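Local coordinates for protein 4,5-DOPA dioxygenase extradiol (Escherichia coli, PDB 2PW6) that opens the aromatic ring of L-DOPA between carbons 4 and 5 with molecular oxygen in vitro, as a metal-dependent extradiol dioxygenase whose physiological substrate is unknown, at residues Glu115-Phe119 / Met138-Ser142; Trp151-Arg157 / Leu239-Trp245; Trp193-Phe197 / Glu223-Asn229; Glu249-Val255 / Leu266-Gly271. All coordinates share one frame; numbering follows the deposited sequence.

How the contacts relate
Contacts 1 and 4 both reach the eight-stranded mixed sheet, with centres about 24 Å apart: contact 1 sets a loop on strand 138-144, and contact 4 pairs edge strand 251-252 with 268-270. Contact 2 crosses helices 149-159 and 236-243 and touches contacts 1 and 4: Leu141 meets Tyr240 and Met155, while Val241 and Trp245 meet Ile270 and Ile251. Along the chain contact 1 closes first, contact 3 is nested inside the loop closed by contact 2, and contact 4 comes last. Contact 3 stands about 30 Å from contact 1 between centres; Asn229 brings it close to the zinc ligands His177 and His234, whereas contacts 1, 2 and 4 join through the sheet and its helices.

Contact 1: Glu115-Phe119 / Met138-Ser142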
loop_
_atom_site.group_PDB
_atom_site.type_symbol
_atom_site.label_atom_id
_atom_site.label_comp_id
_atom_site.label_asym_id
_atom_site.label_seq_id
_atom_site.Cartn_x
_atom_site.Cartn_y
_atom_site.Cartn_z
ATOM N N GLU A 115 -18.180 3.695 3.629
ATOM C CA GLU A 115 -16.829 3.680 4.176
ATOM C C GLU A 115 -15.824 4.408 3.254
ATOM O O GLU A 115 -15.962 4.398 2.020
ATOM C CB GLU A 115 -16.424 2.206 4.406
ATOM C CG GLU A 115 -15.386 1.920 5.529
ATOM C CD GLU A 115 -15.248 0.407 5.885
ATOM O OE1 GLU A 115 -14.151 -0.030 6.351
ATOM O OE2 GLU A 115 -16.238 -0.351 5.699
ATOM N N ALA A 116 -14.829 5.059 3.862
ATOM C CA ALA A 116 -13.680 5.599 3.133
ATOM C C ALA A 116 -12.833 4.458 2.538
ATOM O O ALA A 116 -12.820 3.372 3.070
ATOM C CB ALA A 116 -12.840 6.472 4.066
ATOM N N TRP A 117 -12.151 4.682 1.420
ATOM C CA TRP A 117 -11.082 3.744 0.994
ATOM C C TRP A 117 -9.761 4.151 1.617
ATOM O O TRP A 117 -9.465 5.334 1.719
ATOM C CB TRP A 117 -10.903 3.775 -0.523
ATOM C CG TRP A 117 -12.160 3.578 -1.302
ATOM C CD1 TRP A 117 -13.194 2.682 -1.016
ATOM C CD2 TRP A 117 -12.544 4.266 -2.483
ATOM N NE1 TRP A 117 -14.175 2.794 -1.966
ATOM C CE2 TRP A 117 -13.811 3.766 -2.868
ATOM C CE3 TRP A 117 -11.962 5.276 -3.247
ATOM C CZ2 TRP A 117 -14.465 4.223 -3.992
ATOM C CZ3 TRP A 117 -12.614 5.723 -4.354
ATOM C CH2 TRP A 117 -13.835 5.200 -4.731
ATOM N N GLY A 118 -8.939 3.198 2.014
ATOM C CA GLY A 118 -7.600 3.557 2.485
ATOM C C GLY A 118 -6.860 4.417 1.460
ATOM O O GLY A 118 -7.029 4.263 0.244
ATOM N N PHE A 119 -6.062 5.357 1.959
ATOM C CA PHE A 119 -5.205 6.176 1.119
ATOM C C PHE A 119 -3.897 5.427 0.874
ATOM O O PHE A 119 -3.265 4.967 1.820
ATOM C CB PHE A 119 -4.918 7.522 1.800
ATOM C CG PHE A 119 -6.107 8.449 1.850
ATOM C CD1 PHE A 119 -6.341 9.359 0.824
ATOM C CD2 PHE A 119 -6.999 8.401 2.912
ATOM C CE1 PHE A 119 -7.431 10.215 0.851
ATOM C CE2 PHE A 119 -8.117 9.258 2.950
ATOM C CZ PHE A 119 -8.324 10.156 1.914
HETATM N N MSE A 138 -14.120 16.029 2.293
HETATM C CA MSE A 138 -13.509 15.264 1.226
HETATM C C MSE A 138 -14.364 14.116 0.723
HETATM O O MSE A 138 -15.106 13.508 1.470
HETATM C CB MSE A 138 -12.156 14.747 1.716
HETATM C CG MSE A 138 -11.205 14.309 0.648
HETATM SE SE MSE A 138 -9.425 13.934 1.448
HETATM C CE MSE A 138 -8.602 15.671 1.220
ATOM N N VAL A 139 -14.222 13.869 -0.574
ATOM C CA VAL A 139 -14.781 12.748 -1.309
ATOM C C VAL A 139 -13.641 12.031 -2.096
ATOM O O VAL A 139 -12.762 12.673 -2.659
ATOM C CB VAL A 139 -15.912 13.298 -2.219
ATOM C CG1 VAL A 139 -16.161 12.443 -3.382
ATOM C CG2 VAL A 139 -17.252 13.472 -1.381
ATOM N N GLN A 140 -13.638 10.704 -2.096
ATOM C CA GLN A 140 -12.776 9.929 -3.015
ATOM C C GLN A 140 -13.524 9.489 -4.290
ATOM O O GLN A 140 -14.664 9.026 -4.226
ATOM C CB GLN A 140 -12.201 8.722 -2.296
ATOM C CG GLN A 140 -11.412 9.080 -1.032
ATOM C CD GLN A 140 -11.315 7.924 -0.102
ATOM O OE1 GLN A 140 -12.337 7.365 0.314
ATOM N NE2 GLN A 140 -10.097 7.522 0.225
ATOM N N LEU A 141 -12.885 9.701 -5.437
ATOM C CA LEU A 141 -13.378 9.274 -6.732
ATOM C C LEU A 141 -12.405 8.235 -7.348
ATOM O O LEU A 141 -11.185 8.430 -7.301
ATOM C CB LEU A 141 -13.505 10.478 -7.676
ATOM C CG LEU A 141 -13.972 10.176 -9.114
ATOM C CD1 LEU A 141 -15.456 9.681 -9.142
ATOM C CD2 LEU A 141 -13.783 11.412 -9.953
ATOM N N SER A 142 -12.945 7.156 -7.912
ATOM C CA SER A 142 -12.120 6.079 -8.445
ATOM C C SER A 142 -12.035 6.193 -9.970
ATOM O O SER A 142 -12.828 6.918 -10.614
ATOM C CB SER A 142 -12.646 4.713 -8.010
ATOM O OG SER A 142 -13.754 4.329 -8.794
#
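The carboxamide of Gln140 meets the backbone of Trp117 end on and grips it with two hydrogen bonds. Trp117 N donates to Gln140 OE1 at 2.9 Å, while Gln140 NE2 donates to Trp117 O at 2.7 Å, an almost straight bond (N-H...O 169°) that lies in the plane of the amide. With both ends held by one residue, the amide is fixed against a flip, and OE1 gains a further donor in Thr66 OG1. The indole of Trp117 runs past the Gln140 side chain in the opposite direction, its plane 29° from that of the amide, and its CE3 corner comes within 3.6 Å of Gln140 CB. Further out, Trp117 CH2 reaches Ser142 CB at 3.5 Å, and the carbonyl carbon of Leu141 lies at the edge of the indole. The torsion that sets CG opposite the carbonyl carbon (Trp117 chi1 -52°) carries the ring past Gln140 CB toward Ser142, with NE1 bonded to Asp113. Phe119 comes to Gln140 from another direction: NE2 stands 3.6 Å above the plane of the Phe119 ring, offset toward its rim. The same ring touches Met138, a selenomethionine, in an oblique Met-aromatic contact, Phe119 CZ to SE 4.0 Å; the Phe119 side chain is about 8 Å from that of the zinc ligand His57. The loop between strand 110-113 and helix 121-130 is thus fastened to strand 138-144, which lies between strands 63-66 and 50-60 in the mixed sheet. Trp58 of strand 50-60 meets the Trp117 ring, and Trp124 and Leu127 of helix 121-130 pack on Phe119.

Contact 2: Trp151-Arg157 / Leu239-Trp245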
loop_
_atom_site.group_PDB
_atom_site.type_symbol
_atom_site.label_atom_id
_atom_site.label_comp_id
_atom_site.label_asym_id
_atom_site.label_seq_id
_atom_site.Cartn_x
_atom_site.Cartn_y
_atom_site.Cartn_z
ATOM N N TRP A 151 -11.946 9.111 -22.465
ATOM C CA TRP A 151 -13.040 9.060 -21.524
ATOM C C TRP A 151 -12.633 9.680 -20.168
ATOM O O TRP A 151 -13.340 10.543 -19.619
ATOM C CB TRP A 151 -13.495 7.590 -21.396
ATOM C CG TRP A 151 -14.772 7.401 -20.644
ATOM C CD1 TRP A 151 -16.039 7.271 -21.172
ATOM C CD2 TRP A 151 -14.917 7.317 -19.215
ATOM N NE1 TRP A 151 -16.955 7.098 -20.153
ATOM C CE2 TRP A 151 -16.297 7.122 -18.946
ATOM C CE3 TRP A 151 -14.013 7.378 -18.137
ATOM C CZ2 TRP A 151 -16.795 6.989 -17.642
ATOM C CZ3 TRP A 151 -14.509 7.238 -16.842
ATOM C CH2 TRP A 151 -15.894 7.048 -16.608
ATOM N N HIS A 152 -11.482 9.263 -19.644
ATOM C CA HIS A 152 -10.918 9.886 -18.452
ATOM C C HIS A 152 -10.649 11.363 -18.623
ATOM O O HIS A 152 -10.849 12.128 -17.679
ATOM C CB HIS A 152 -9.679 9.145 -18.011
ATOM C CG HIS A 152 -9.935 7.690 -17.781
ATOM N ND1 HIS A 152 -10.619 7.231 -16.682
ATOM C CD2 HIS A 152 -9.658 6.598 -18.539
ATOM C CE1 HIS A 152 -10.713 5.914 -16.745
ATOM N NE2 HIS A 152 -10.142 5.504 -17.865
ATOM N N PHE A 153 -10.216 11.780 -19.817
ATOM C CA PHE A 153 -10.117 13.216 -20.140
ATOM C C PHE A 153 -11.508 13.883 -20.094
ATOM O O PHE A 153 -11.658 14.960 -19.507
ATOM C CB PHE A 153 -9.429 13.459 -21.505
ATOM C CG PHE A 153 -9.182 14.934 -21.827
ATOM C CD1 PHE A 153 -7.972 15.534 -21.515
ATOM C CD2 PHE A 153 -10.159 15.705 -22.450
ATOM C CE1 PHE A 153 -7.741 16.882 -21.812
ATOM C CE2 PHE A 153 -9.953 17.057 -22.727
ATOM C CZ PHE A 153 -8.725 17.639 -22.413
ATOM N N GLU A 154 -12.503 13.264 -20.731
ATOM C CA GLU A 154 -13.895 13.758 -20.646
ATOM C C GLU A 154 -14.404 13.899 -19.206
ATOM O O GLU A 154 -15.138 14.840 -18.920
ATOM C CB GLU A 154 -14.883 12.929 -21.477
ATOM C CG GLU A 154 -14.708 13.006 -23.001
ATOM C CD GLU A 154 -14.826 14.412 -23.616
ATOM O OE1 GLU A 154 -15.117 15.411 -22.896
ATOM O OE2 GLU A 154 -14.607 14.498 -24.852
HETATM N N MSE A 155 -13.989 12.987 -18.321
HETATM C CA MSE A 155 -14.263 13.086 -16.871
HETATM C C MSE A 155 -13.840 14.408 -16.239
HETATM O O MSE A 155 -14.605 15.008 -15.486
HETATM C CB MSE A 155 -13.597 11.955 -16.096
HETATM C CG MSE A 155 -14.217 10.604 -16.305
HETATM SE SE MSE A 155 -16.087 10.541 -15.599
HETATM C CE MSE A 155 -15.671 10.444 -13.681
ATOM N N GLY A 156 -12.615 14.843 -16.516
ATOM C CA GLY A 156 -12.148 16.137 -16.033
ATOM C C GLY A 156 -12.880 17.299 -16.680
ATOM O O GLY A 156 -12.968 18.376 -16.106
ATOM N N ARG A 157 -13.389 17.087 -17.892
ATOM C CA ARG A 157 -14.242 18.069 -18.540
ATOM C C ARG A 157 -15.553 18.257 -17.741
ATOM O O ARG A 157 -16.030 19.377 -17.565
ATOM C CB ARG A 157 -14.552 17.628 -19.983
ATOM C CG ARG A 157 -13.487 17.926 -21.001
ATOM C CD ARG A 157 -13.606 19.373 -21.414
ATOM N NE ARG A 157 -12.342 19.953 -21.875
ATOM C CZ ARG A 157 -11.926 19.937 -23.139
ATOM N NH1 ARG A 157 -12.639 19.332 -24.090
ATOM N NH2 ARG A 157 -10.779 20.522 -23.461
ATOM N N LEU A 239 -5.120 13.307 -16.635
ATOM C CA LEU A 239 -6.146 13.609 -17.605
ATOM C C LEU A 239 -7.388 14.185 -16.925
ATOM O O LEU A 239 -8.048 15.031 -17.502
ATOM C CB LEU A 239 -6.469 12.353 -18.414
ATOM C CG LEU A 239 -5.256 11.841 -19.238
ATOM C CD1 LEU A 239 -5.690 10.739 -20.196
ATOM C CD2 LEU A 239 -4.509 12.994 -20.012
ATOM N N TYR A 240 -7.691 13.728 -15.704
ATOM C CA TYR A 240 -8.767 14.294 -14.894
ATOM C C TYR A 240 -8.509 15.778 -14.682
ATOM O O TYR A 240 -9.411 16.601 -14.855
ATOM C CB TYR A 240 -8.921 13.537 -13.559
ATOM C CG TYR A 240 -9.589 12.193 -13.736
ATOM C CD1 TYR A 240 -8.899 11.109 -14.301
ATOM C CD2 TYR A 240 -10.936 12.004 -13.358
ATOM C CE1 TYR A 240 -9.529 9.853 -14.476
ATOM C CE2 TYR A 240 -11.570 10.760 -13.529
ATOM C CZ TYR A 240 -10.864 9.690 -14.089
ATOM O OH TYR A 240 -11.519 8.481 -14.263
ATOM N N VAL A 241 -7.264 16.121 -14.354
ATOM C CA VAL A 241 -6.850 17.517 -14.185
ATOM C C VAL A 241 -6.851 18.253 -15.524
ATOM O O VAL A 241 -7.470 19.313 -15.645
ATOM C CB VAL A 241 -5.470 17.613 -13.508
ATOM C CG1 VAL A 241 -4.950 19.030 -13.556
ATOM C CG2 VAL A 241 -5.539 17.087 -12.070
ATOM N N LEU A 242 -6.192 17.703 -16.546
ATOM C CA LEU A 242 -6.180 18.381 -17.854
ATOM C C LEU A 242 -7.559 18.561 -18.467
ATOM O O LEU A 242 -7.819 19.575 -19.121
ATOM C CB LEU A 242 -5.282 17.676 -18.868
ATOM C CG LEU A 242 -3.764 17.821 -18.821
ATOM C CD1 LEU A 242 -3.231 17.263 -20.137
ATOM C CD2 LEU A 242 -3.284 19.270 -18.568
ATOM N N GLY A 243 -8.433 17.574 -18.293
ATOM C CA GLY A 243 -9.834 17.684 -18.749
ATOM C C GLY A 243 -10.519 18.951 -18.223
ATOM O O GLY A 243 -11.366 19.513 -18.898
ATOM N N ALA A 244 -10.105 19.400 -17.039
ATOM C CA ALA A 244 -10.663 20.553 -16.328
ATOM C C ALA A 244 -10.123 21.931 -16.735
ATOM O O ALA A 244 -10.584 22.967 -16.213
ATOM C CB ALA A 244 -10.499 20.351 -14.802
ATOM N N TRP A 245 -9.145 21.949 -17.644
ATOM C CA TRP A 245 -8.562 23.210 -18.157
ATOM C C TRP A 245 -9.499 23.877 -19.165
ATOM O O TRP A 245 -9.998 23.214 -20.081
ATOM C CB TRP A 245 -7.213 22.915 -18.820
ATOM C CG TRP A 245 -6.398 24.118 -19.232
ATOM C CD1 TRP A 245 -6.104 25.219 -18.470
ATOM C CD2 TRP A 245 -5.736 24.308 -20.488
ATOM N NE1 TRP A 245 -5.322 26.089 -19.183
ATOM C CE2 TRP A 245 -5.083 25.560 -20.429
ATOM C CE3 TRP A 245 -5.639 23.545 -21.665
ATOM C CZ2 TRP A 245 -4.327 26.071 -21.509
ATOM C CZ3 TRP A 245 -4.901 24.057 -22.746
ATOM C CH2 TRP A 245 -4.249 25.308 -22.653
#
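His152 ND1 and Tyr240 OH share a hydrogen bond of 2.9 Å, the hydroxyl sitting at the edge of the imidazole and near its plane. His152 NE2 is bonded to Lys147 O, so both ring nitrogens have partners, which probably holds the imidazole in its rotation. At the other end of the crossing, Arg157 NE makes only a weak bond to Gly243 O, at 3.2 Å. Backbone-to-backbone contact fills the middle. Gly156 and Gly243 bring their CA atoms to 3.9 Å, and side chains here would clash with the opposing main chain. CA-H...O contacts follow from this closeness, Gly156 CA to Tyr240 O at 3.0 Å and Gly243 CA to Phe153 O at 3.4 Å. Aromatic contact flanks the glycines on each helix. Gly243 CA lies over the centre of the Phe153 ring, a CH-pi contact of 3.8 Å to the centroid; Phe153 turns its ring there by holding CG opposite its own backbone N (chi1 -175°). Tyr240 carries His152 O over one ring face, and its CE2 meets Met155 CB at 3.5 Å, the two side chains running side by side in one direction. Replacing Tyr240 with an alanine would probably leave His152 ND1 without its mate and open a gap beside Met155 CB. The axes of 151-157 and 239-243 cross at -48° and approach to 6.3 Å, a glycine-mediated close crossing of helices 149-159 and 236-243 in the helical layer of an alpha/beta fold, where Tyr240 and His152 touch Ile143 and Val241 touches Ala171 of the mixed sheet.

Contact 3: Trp193-Phe197 / Glu223-Asn229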
loop_
_atom_site.group_PDB
_atom_site.type_symbol
_atom_site.label_atom_id
_atom_site.label_comp_id
_atom_site.label_asym_id
_atom_site.label_seq_id
_atom_site.Cartn_x
_atom_site.Cartn_y
_atom_site.Cartn_z
ATOM N N TRP A 193 15.033 7.412 -21.635
ATOM C CA TRP A 193 13.683 7.155 -22.093
ATOM C C TRP A 193 12.654 7.791 -21.122
ATOM O O TRP A 193 11.653 8.349 -21.552
ATOM C CB TRP A 193 13.454 5.640 -22.312
ATOM C CG TRP A 193 13.626 4.819 -21.073
ATOM C CD1 TRP A 193 14.751 4.208 -20.663
ATOM C CD2 TRP A 193 12.625 4.537 -20.080
ATOM N NE1 TRP A 193 14.540 3.562 -19.463
ATOM C CE2 TRP A 193 13.236 3.749 -19.086
ATOM C CE3 TRP A 193 11.270 4.888 -19.930
ATOM C CZ2 TRP A 193 12.545 3.288 -17.968
ATOM C CZ3 TRP A 193 10.590 4.441 -18.804
ATOM C CH2 TRP A 193 11.225 3.642 -17.848
ATOM N N ALA A 194 12.940 7.740 -19.824
ATOM C CA ALA A 194 12.134 8.441 -18.824
ATOM C C ALA A 194 12.036 9.941 -19.103
ATOM O O ALA A 194 10.918 10.491 -19.094
ATOM C CB ALA A 194 12.630 8.157 -17.394
ATOM N N THR A 195 13.178 10.597 -19.352
ATOM C CA THR A 195 13.227 12.047 -19.653
ATOM C C THR A 195 12.538 12.320 -20.974
ATOM O O THR A 195 11.759 13.281 -21.105
ATOM C CB THR A 195 14.696 12.583 -19.700
ATOM O OG1 THR A 195 15.258 12.574 -18.382
ATOM C CG2 THR A 195 14.746 13.998 -20.217
ATOM N N SER A 196 12.829 11.477 -21.968
ATOM C CA SER A 196 12.107 11.545 -23.245
ATOM C C SER A 196 10.557 11.597 -23.050
ATOM O O SER A 196 9.914 12.572 -23.453
ATOM C CB SER A 196 12.505 10.384 -24.170
ATOM O OG SER A 196 12.013 10.590 -25.484
ATOM N N PHE A 197 9.965 10.564 -22.433
ATOM C CA PHE A 197 8.487 10.530 -22.299
ATOM C C PHE A 197 7.975 11.697 -21.474
ATOM O O PHE A 197 6.993 12.334 -21.841
ATOM C CB PHE A 197 7.952 9.210 -21.750
ATOM C CG PHE A 197 6.428 9.149 -21.697
ATOM C CD1 PHE A 197 5.693 8.810 -22.834
ATOM C CD2 PHE A 197 5.736 9.441 -20.503
ATOM C CE1 PHE A 197 4.274 8.760 -22.784
ATOM C CE2 PHE A 197 4.339 9.387 -20.445
ATOM C CZ PHE A 197 3.603 9.052 -21.588
ATOM N N GLU A 223 7.216 6.452 -28.119
ATOM C CA GLU A 223 8.152 5.272 -28.154
ATOM C C GLU A 223 7.963 4.065 -27.216
ATOM O O GLU A 223 7.660 2.964 -27.689
ATOM C CB GLU A 223 9.623 5.715 -27.995
ATOM C CG GLU A 223 10.223 6.414 -29.149
ATOM C CD GLU A 223 9.859 7.854 -29.181
ATOM O OE1 GLU A 223 10.635 8.660 -28.630
ATOM O OE2 GLU A 223 8.799 8.178 -29.760
ATOM N N GLY A 224 8.142 4.213 -25.900
ATOM C CA GLY A 224 8.095 5.465 -25.131
ATOM C C GLY A 224 6.973 5.291 -24.092
ATOM O O GLY A 224 7.211 5.206 -22.876
ATOM N N GLY A 225 5.751 5.171 -24.605
ATOM C CA GLY A 225 4.542 5.233 -23.800
ATOM C C GLY A 225 4.320 4.048 -22.903
ATOM O O GLY A 225 4.096 4.219 -21.695
ATOM N N THR A 226 4.377 2.852 -23.495
ATOM C CA THR A 226 4.078 1.617 -22.788
ATOM C C THR A 226 5.137 1.263 -21.769
ATOM O O THR A 226 4.845 0.622 -20.756
ATOM C CB THR A 226 3.912 0.446 -23.770
ATOM O OG1 THR A 226 2.983 0.830 -24.782
ATOM C CG2 THR A 226 3.386 -0.819 -23.055
ATOM N N LEU A 227 6.382 1.648 -22.055
ATOM C CA LEU A 227 7.480 1.366 -21.145
ATOM C C LEU A 227 7.370 2.273 -19.892
ATOM O O LEU A 227 7.627 1.838 -18.768
ATOM C CB LEU A 227 8.816 1.563 -21.892
ATOM C CG LEU A 227 10.183 1.610 -21.196
ATOM C CD1 LEU A 227 10.459 0.345 -20.448
ATOM C CD2 LEU A 227 11.308 1.918 -22.236
ATOM N N SER A 228 6.992 3.527 -20.122
ATOM C CA SER A 228 6.792 4.524 -19.074
ATOM C C SER A 228 5.545 4.237 -18.199
ATOM O O SER A 228 5.491 4.641 -17.038
ATOM C CB SER A 228 6.626 5.889 -19.709
ATOM O OG SER A 228 7.874 6.430 -20.107
ATOM N N ASN A 229 4.590 3.515 -18.785
ATOM C CA ASN A 229 3.275 3.266 -18.218
ATOM C C ASN A 229 2.768 1.927 -18.734
ATOM O O ASN A 229 1.930 1.901 -19.627
ATOM C CB ASN A 229 2.285 4.393 -18.615
ATOM C CG ASN A 229 2.627 5.759 -17.988
ATOM O OD1 ASN A 229 2.604 5.921 -16.777
ATOM N ND2 ASN A 229 2.907 6.748 -18.827
#
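The single-turn helix 225-228, which leads the chain toward the zinc site, lays Leu227 and Ser228 against Trp193 and Phe197 of helix 192-202. Leu227 approaches the indole from above: its CD2 stands 3.6 Å over the plane of Trp193, and its CG makes a CH-pi contact with the six-membered ring. The two side chains cross at about a right angle. Trp193 offers that face because its CG is held between backbone N and carbonyl carbon (chi1 61°). Ser228 fits between the two aromatic residues. Its OG lies near the plane of the indole, 3.6 Å from Trp193 CZ3, and presses on Phe197 CB at 3.2 Å, while its CB covers one face of the phenyl ring, offset toward the rim. The hydroxyl is kept in this place by a bond to the carbonyl of the residue four before it, Ser228 OG to Gly224 O, 3.1 Å. Gly224 O also accepts from Ser228 N, from the opposite face of its plane, so that two donors grip one oxygen. Gly224 is the N-cap of the helix; a cis peptide precedes it, and its positive phi of 120° favours glycine. Gly225 CA touches Phe197 CE1 at 3.7 Å. Where the helix ends, Asn229 brings ND2 to 3.4 Å from Phe197 CE2, with the amide plane turned 73° from the ring. Asn229 ND2 is bonded to Val175 O, and Ser228 shares a backbone bond with His177. The Asn229 side chain lies about 4 Å from that of His177 and about 6 Å from a bound zinc ion.

Contact 4: Glu249-Val255 / Leu266-Gly271; sequences EPITIPV and LSVQIG
On one face of the sheet, where strands 251-252 and 268-270 pair, Ile251 and Ile270 lie side by side, CG1 of Ile251 at 3.7 Å from CD1 of Ile270; on the other, Thr252 CB meets Gln269 CB at 3.7 Å. At one margin the carboxylate of Glu249 brings OE2, which accepts from Asp246 N, to 3.8 Å from Ile270 CG2. With CG between backbone N and carbonyl carbon (chi1 67°), Glu249 lays CG against Gly271 CA; the chain then bends at its second torsion. Toward the other end, Pro254 CD packs on Ser267 O at 3.5 Å. Thr252 and Gln269 form the antiparallel hydrogen-bonded pair: Thr252 N reaches Gln269 O in its carbonyl plane, and Gln269 N reaches Thr252 O from well above that plane, each at 2.8 Å. Gly271 N to Pro250 O and Ser267 N to Val255 O extend the pairing. Glu249 OE1 also forms a salt bridge with Arg163, so a glutamine in its place would probably leave Arg163 without this carboxylate partner. Main-chain bonds and apolar contacts thus hold edge strand 251-252 to 268-270, with a charge pairing, Glu249 to Arg163, at one end.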
loop_
_atom_site.group_PDB
_atom_site.type_symbol
_atom_site.label_atom_id
_atom_site.label_comp_id
_atom_site.label_asym_id
_atom_site.label_seq_id
_atom_site.Cartn_x
_atom_site.Cartn_y
_atom_site.Cartn_z
ATOM N N GLU A 249 -6.865 29.886 -18.607
ATOM C CA GLU A 249 -6.179 30.080 -17.346
ATOM C C GLU A 249 -4.742 29.541 -17.457
ATOM O O GLU A 249 -4.441 28.760 -18.364
ATOM C CB GLU A 249 -6.979 29.393 -16.224
ATOM C CG GLU A 249 -7.033 27.846 -16.314
ATOM C CD GLU A 249 -8.345 27.236 -15.820
ATOM O OE1 GLU A 249 -8.819 27.593 -14.720
ATOM O OE2 GLU A 249 -8.894 26.378 -16.548
ATOM N N PRO A 250 -3.833 29.987 -16.574
ATOM C CA PRO A 250 -2.485 29.400 -16.656
ATOM C C PRO A 250 -2.434 27.919 -16.279
ATOM O O PRO A 250 -3.278 27.434 -15.514
ATOM C CB PRO A 250 -1.666 30.230 -15.659
ATOM C CG PRO A 250 -2.689 30.863 -14.738
ATOM C CD PRO A 250 -3.940 31.035 -15.541
ATOM N N ILE A 251 -1.464 27.214 -16.854
ATOM C CA ILE A 251 -1.053 25.884 -16.404
ATOM C C ILE A 251 0.368 26.034 -15.864
ATOM O O ILE A 251 1.254 26.523 -16.554
ATOM C CB ILE A 251 -1.078 24.827 -17.545
ATOM C CG1 ILE A 251 -2.507 24.580 -18.035
ATOM C CG2 ILE A 251 -0.432 23.511 -17.091
ATOM C CD1 ILE A 251 -2.618 23.502 -19.113
ATOM N N THR A 252 0.547 25.600 -14.623
ATOM C CA THR A 252 1.764 25.744 -13.833
ATOM C C THR A 252 2.358 24.356 -13.581
ATOM O O THR A 252 1.645 23.344 -13.643
ATOM C CB THR A 252 1.397 26.350 -12.454
ATOM O OG1 THR A 252 0.690 27.579 -12.643
ATOM C CG2 THR A 252 2.621 26.603 -11.581
ATOM N N ILE A 253 3.667 24.329 -13.300
ATOM C CA ILE A 253 4.367 23.140 -12.820
ATOM C C ILE A 253 5.037 23.490 -11.494
ATOM O O ILE A 253 6.191 23.892 -11.481
ATOM C CB ILE A 253 5.386 22.580 -13.861
ATOM C CG1 ILE A 253 4.649 22.004 -15.077
ATOM C CG2 ILE A 253 6.289 21.506 -13.240
ATOM C CD1 ILE A 253 5.487 21.953 -16.346
ATOM N N PRO A 254 4.302 23.323 -10.371
ATOM C CA PRO A 254 4.747 23.646 -9.009
ATOM C C PRO A 254 5.987 22.881 -8.546
ATOM O O PRO A 254 6.663 23.332 -7.615
ATOM C CB PRO A 254 3.552 23.229 -8.146
ATOM C CG PRO A 254 2.805 22.285 -8.960
ATOM C CD PRO A 254 2.934 22.781 -10.353
ATOM N N VAL A 255 6.256 21.730 -9.172
ATOM C CA VAL A 255 7.418 20.916 -8.846
ATOM C C VAL A 255 7.588 19.782 -9.870
ATOM O O VAL A 255 6.616 19.391 -10.529
ATOM C CB VAL A 255 7.368 20.429 -7.371
ATOM C CG1 VAL A 255 6.481 19.190 -7.211
ATOM C CG2 VAL A 255 8.783 20.218 -6.790
ATOM N N LEU A 266 6.694 14.923 -11.787
ATOM C CA LEU A 266 6.005 16.000 -12.445
ATOM C C LEU A 266 4.604 16.290 -11.871
ATOM O O LEU A 266 3.661 15.498 -12.064
ATOM C CB LEU A 266 5.884 15.697 -13.932
ATOM C CG LEU A 266 5.201 16.778 -14.762
ATOM C CD1 LEU A 266 5.981 18.101 -14.713
ATOM C CD2 LEU A 266 5.102 16.311 -16.150
ATOM N N SER A 267 4.501 17.436 -11.191
ATOM C CA SER A 267 3.244 18.009 -10.725
ATOM C C SER A 267 2.700 19.127 -11.631
ATOM O O SER A 267 3.466 19.866 -12.262
ATOM C CB SER A 267 3.424 18.483 -9.308
ATOM O OG SER A 267 3.876 17.385 -8.526
ATOM N N VAL A 268 1.370 19.234 -11.711
ATOM C CA VAL A 268 0.717 20.162 -12.634
ATOM C C VAL A 268 -0.401 20.938 -11.918
ATOM O O VAL A 268 -1.237 20.348 -11.234
ATOM C CB VAL A 268 0.182 19.429 -13.900
ATOM C CG1 VAL A 268 -0.582 20.390 -14.850
ATOM C CG2 VAL A 268 1.325 18.706 -14.629
ATOM N N GLN A 269 -0.384 22.263 -12.048
ATOM C CA GLN A 269 -1.447 23.103 -11.485
ATOM C C GLN A 269 -2.269 23.707 -12.621
ATOM O O GLN A 269 -1.726 24.272 -13.566
ATOM C CB GLN A 269 -0.898 24.189 -10.543
ATOM C CG GLN A 269 -2.017 24.995 -9.852
ATOM C CD GLN A 269 -1.528 26.070 -8.876
ATOM O OE1 GLN A 269 -0.649 25.832 -8.029
ATOM N NE2 GLN A 269 -2.132 27.257 -8.973
ATOM N N ILE A 270 -3.579 23.512 -12.567
ATOM C CA ILE A 270 -4.480 24.109 -13.545
ATOM C C ILE A 270 -5.147 25.289 -12.852
ATOM O O ILE A 270 -5.791 25.124 -11.817
ATOM C CB ILE A 270 -5.543 23.097 -14.044
ATOM C CG1 ILE A 270 -4.879 21.953 -14.840
ATOM C CG2 ILE A 270 -6.672 23.811 -14.791
ATOM C CD1 ILE A 270 -4.764 22.138 -16.328
ATOM N N GLY A 271 -4.968 26.476 -13.422
ATOM C CA GLY A 271 -5.544 27.707 -12.877
ATOM C C GLY A 271 -4.965 28.104 -11.536
ATOM O O GLY A 271 -5.682 28.678 -10.704
#